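Local coordinates for flagellar assembly protein FliH (Salmonella typhimurium, PDB 5B0O) that is needed for flagellar assembly and regrowth as a cytoplasmic component of the bacterial flagellar protein export system, at residues 73-79 and 98-104. Numbering follows the deposited sequence.
Sequences PQLRVHP and WRLRGDP
Strands 74-77 and 99-102 are the parallel pair of a beta-alpha-beta unit, joined through helix 79-96, in the C-terminal part of FliH. Strand 99-102 lies at the edge of the chain's mixed sheet; strand 74-77 lies between it and strand 112-114, pairing antiparallel with the latter. Backbone hydrogen bonds of the parallel pair run from Arg99 N to Pro73 O, Leu75 N to Arg99 O (2.8 Å), Arg101 N to Leu75 O, weakly Val77 N to Arg101 O, and Asp103 N to Val77 O (2.8 Å), so the pairing continues past the strand end. At the start, Pro73 CB sits over one face of the Trp98 indole in a CH-pi contact, 3.7 Å from the centroid of its five-membered ring. Leu75, Val77, Leu100 and Trp98 belong to the apolar side, packed by helices 53-63 and 79-96: Leu75 touches Ile59 and Val77 touches Leu55, while Leu100 meets Leu82 and Leu93.

The other face is polar. Gln74 NE2 lies over one face of the Arg99 guanidinium, 3.7 Å from Arg99 NH2. Gln74 OE1 is gripped side-on by two nitrogens of Arg76: NH2 at 2.6 Å, in the carbonyl plane, and NE at 2.8 Å, from above that plane. Arg101, its chain bent at chi3, runs alongside Arg76, the guanidinium planes 18° apart; Arg76 CD lies over one face of the Arg101 guanidinium. Arg101 NH2 forms a long salt bridge to Asp103 OD1 at 3.4 Å, and Asp103 OD2 is hydrogen-bonded to Thr105. Two like charges side by side would be expected to repel; the carboxylate of Asp103 and the amide oxygen of Gln74 probably offset that cost. The strand pair thus has an apolar face packed by helices and a polar, charged one.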
# COMPACT_ATOMS: atom_id res chain seq x y z
N PRO E 73 29.49 25.02 -16.33
CA PRO E 73 28.49 25.32 -15.30
C PRO E 73 28.07 26.78 -15.36
O PRO E 73 28.92 27.64 -15.57
CB PRO E 73 29.24 25.05 -13.99
CG PRO E 73 30.34 24.12 -14.37
CD PRO E 73 30.76 24.56 -15.73
N GLN E 74 26.77 27.03 -15.17
CA GLN E 74 26.27 28.39 -15.09
C GLN E 74 25.26 28.52 -13.94
O GLN E 74 24.31 27.75 -13.86
CB GLN E 74 25.64 28.84 -16.41
CG GLN E 74 24.17 28.47 -16.59
CD GLN E 74 23.64 28.83 -17.97
OE1 GLN E 74 22.54 28.40 -18.36
NE2 GLN E 74 24.41 29.61 -18.72
N LEU E 75 25.51 29.47 -13.04
CA LEU E 75 24.59 29.77 -11.95
C LEU E 75 23.60 30.83 -12.40
O LEU E 75 23.98 31.80 -13.06
CB LEU E 75 25.36 30.27 -10.72
CG LEU E 75 24.58 30.94 -9.58
CD1 LEU E 75 23.62 29.96 -8.94
CD2 LEU E 75 25.53 31.49 -8.53
N ARG E 76 22.33 30.62 -12.07
CA ARG E 76 21.28 31.55 -12.46
C ARG E 76 20.52 32.00 -11.23
O ARG E 76 20.15 31.18 -10.38
CB ARG E 76 20.29 30.88 -13.41
CG ARG E 76 20.90 30.28 -14.65
CD ARG E 76 19.87 29.46 -15.40
NE ARG E 76 20.48 28.60 -16.41
CZ ARG E 76 19.83 27.66 -17.07
NH1 ARG E 76 18.54 27.45 -16.83
NH2 ARG E 76 20.47 26.92 -17.98
N VAL E 77 20.28 33.30 -11.15
CA VAL E 77 19.45 33.86 -10.10
C VAL E 77 18.56 34.93 -10.71
O VAL E 77 18.79 35.36 -11.84
CB VAL E 77 20.29 34.46 -8.98
CG1 VAL E 77 19.40 34.82 -7.81
CG2 VAL E 77 21.34 33.47 -8.52
N HIS E 78 17.52 35.33 -9.99
CA HIS E 78 16.65 36.41 -10.44
C HIS E 78 17.48 37.67 -10.59
O HIS E 78 18.29 38.00 -9.72
CB HIS E 78 15.53 36.65 -9.43
CG HIS E 78 14.42 37.50 -9.95
ND1 HIS E 78 13.68 38.33 -9.14
CD2 HIS E 78 13.91 37.63 -11.20
CE1 HIS E 78 12.76 38.95 -9.87
NE2 HIS E 78 12.88 38.54 -11.12
N PRO E 79 17.26 38.41 -11.69
CA PRO E 79 18.03 39.63 -11.94
C PRO E 79 18.11 40.53 -10.71
O PRO E 79 19.10 41.26 -10.57
CB PRO E 79 17.21 40.31 -13.05
CG PRO E 79 16.69 39.15 -13.86
CD PRO E 79 16.45 38.01 -12.86
N TRP E 98 32.67 28.97 -12.97
CA TRP E 98 31.24 29.13 -13.24
C TRP E 98 30.98 30.48 -13.88
O TRP E 98 31.76 31.41 -13.70
CB TRP E 98 30.40 29.03 -11.96
CG TRP E 98 30.38 27.68 -11.33
CD1 TRP E 98 31.12 26.61 -11.68
CD2 TRP E 98 29.56 27.27 -10.23
NE1 TRP E 98 30.83 25.55 -10.86
CE2 TRP E 98 29.87 25.93 -9.96
CE3 TRP E 98 28.59 27.90 -9.45
CZ2 TRP E 98 29.24 25.20 -8.94
CZ3 TRP E 98 27.97 27.19 -8.44
CH2 TRP E 98 28.30 25.85 -8.20
N ARG E 99 29.88 30.59 -14.62
CA ARG E 99 29.44 31.89 -15.12
C ARG E 99 28.04 32.19 -14.60
O ARG E 99 27.33 31.30 -14.16
CB ARG E 99 29.51 31.98 -16.64
CG ARG E 99 28.60 31.05 -17.38
CD ARG E 99 29.05 30.90 -18.82
NE ARG E 99 28.34 29.82 -19.50
CZ ARG E 99 27.69 29.95 -20.64
NH1 ARG E 99 27.65 31.13 -21.27
NH2 ARG E 99 27.07 28.90 -21.17
N LEU E 100 27.67 33.47 -14.63
CA LEU E 100 26.41 33.90 -14.04
C LEU E 100 25.50 34.59 -15.05
O LEU E 100 25.95 35.34 -15.92
CB LEU E 100 26.66 34.80 -12.84
CG LEU E 100 25.47 35.04 -11.93
CD1 LEU E 100 25.91 35.37 -10.52
CD2 LEU E 100 24.58 36.14 -12.48
N ARG E 101 24.21 34.32 -14.91
CA ARG E 101 23.18 34.90 -15.76
C ARG E 101 22.03 35.30 -14.86
O ARG E 101 21.89 34.78 -13.75
CB ARG E 101 22.64 33.85 -16.73
CG ARG E 101 23.50 33.57 -17.93
CD ARG E 101 22.79 32.53 -18.78
NE ARG E 101 21.38 32.43 -18.40
CZ ARG E 101 20.60 31.39 -18.65
NH1 ARG E 101 21.07 30.32 -19.28
NH2 ARG E 101 19.33 31.40 -18.25
N GLY E 102 21.20 36.23 -15.32
CA GLY E 102 19.92 36.42 -14.68
C GLY E 102 18.91 35.46 -15.30
O GLY E 102 18.89 35.27 -16.51
N ASP E 103 18.08 34.86 -14.46
CA ASP E 103 16.93 34.10 -14.92
C ASP E 103 15.67 34.71 -14.34
O ASP E 103 15.49 34.72 -13.12
CB ASP E 103 17.04 32.62 -14.56
CG ASP E 103 16.09 31.75 -15.36
OD1 ASP E 103 16.46 31.32 -16.47
OD2 ASP E 103 14.95 31.51 -14.89
N PRO E 104 14.80 35.23 -15.21
CA PRO E 104 13.61 35.95 -14.75
C PRO E 104 12.64 35.07 -13.98
O PRO E 104 11.84 35.58 -13.20
CB PRO E 104 12.97 36.42 -16.06
CG PRO E 104 13.42 35.43 -17.07
CD PRO E 104 14.81 35.05 -16.68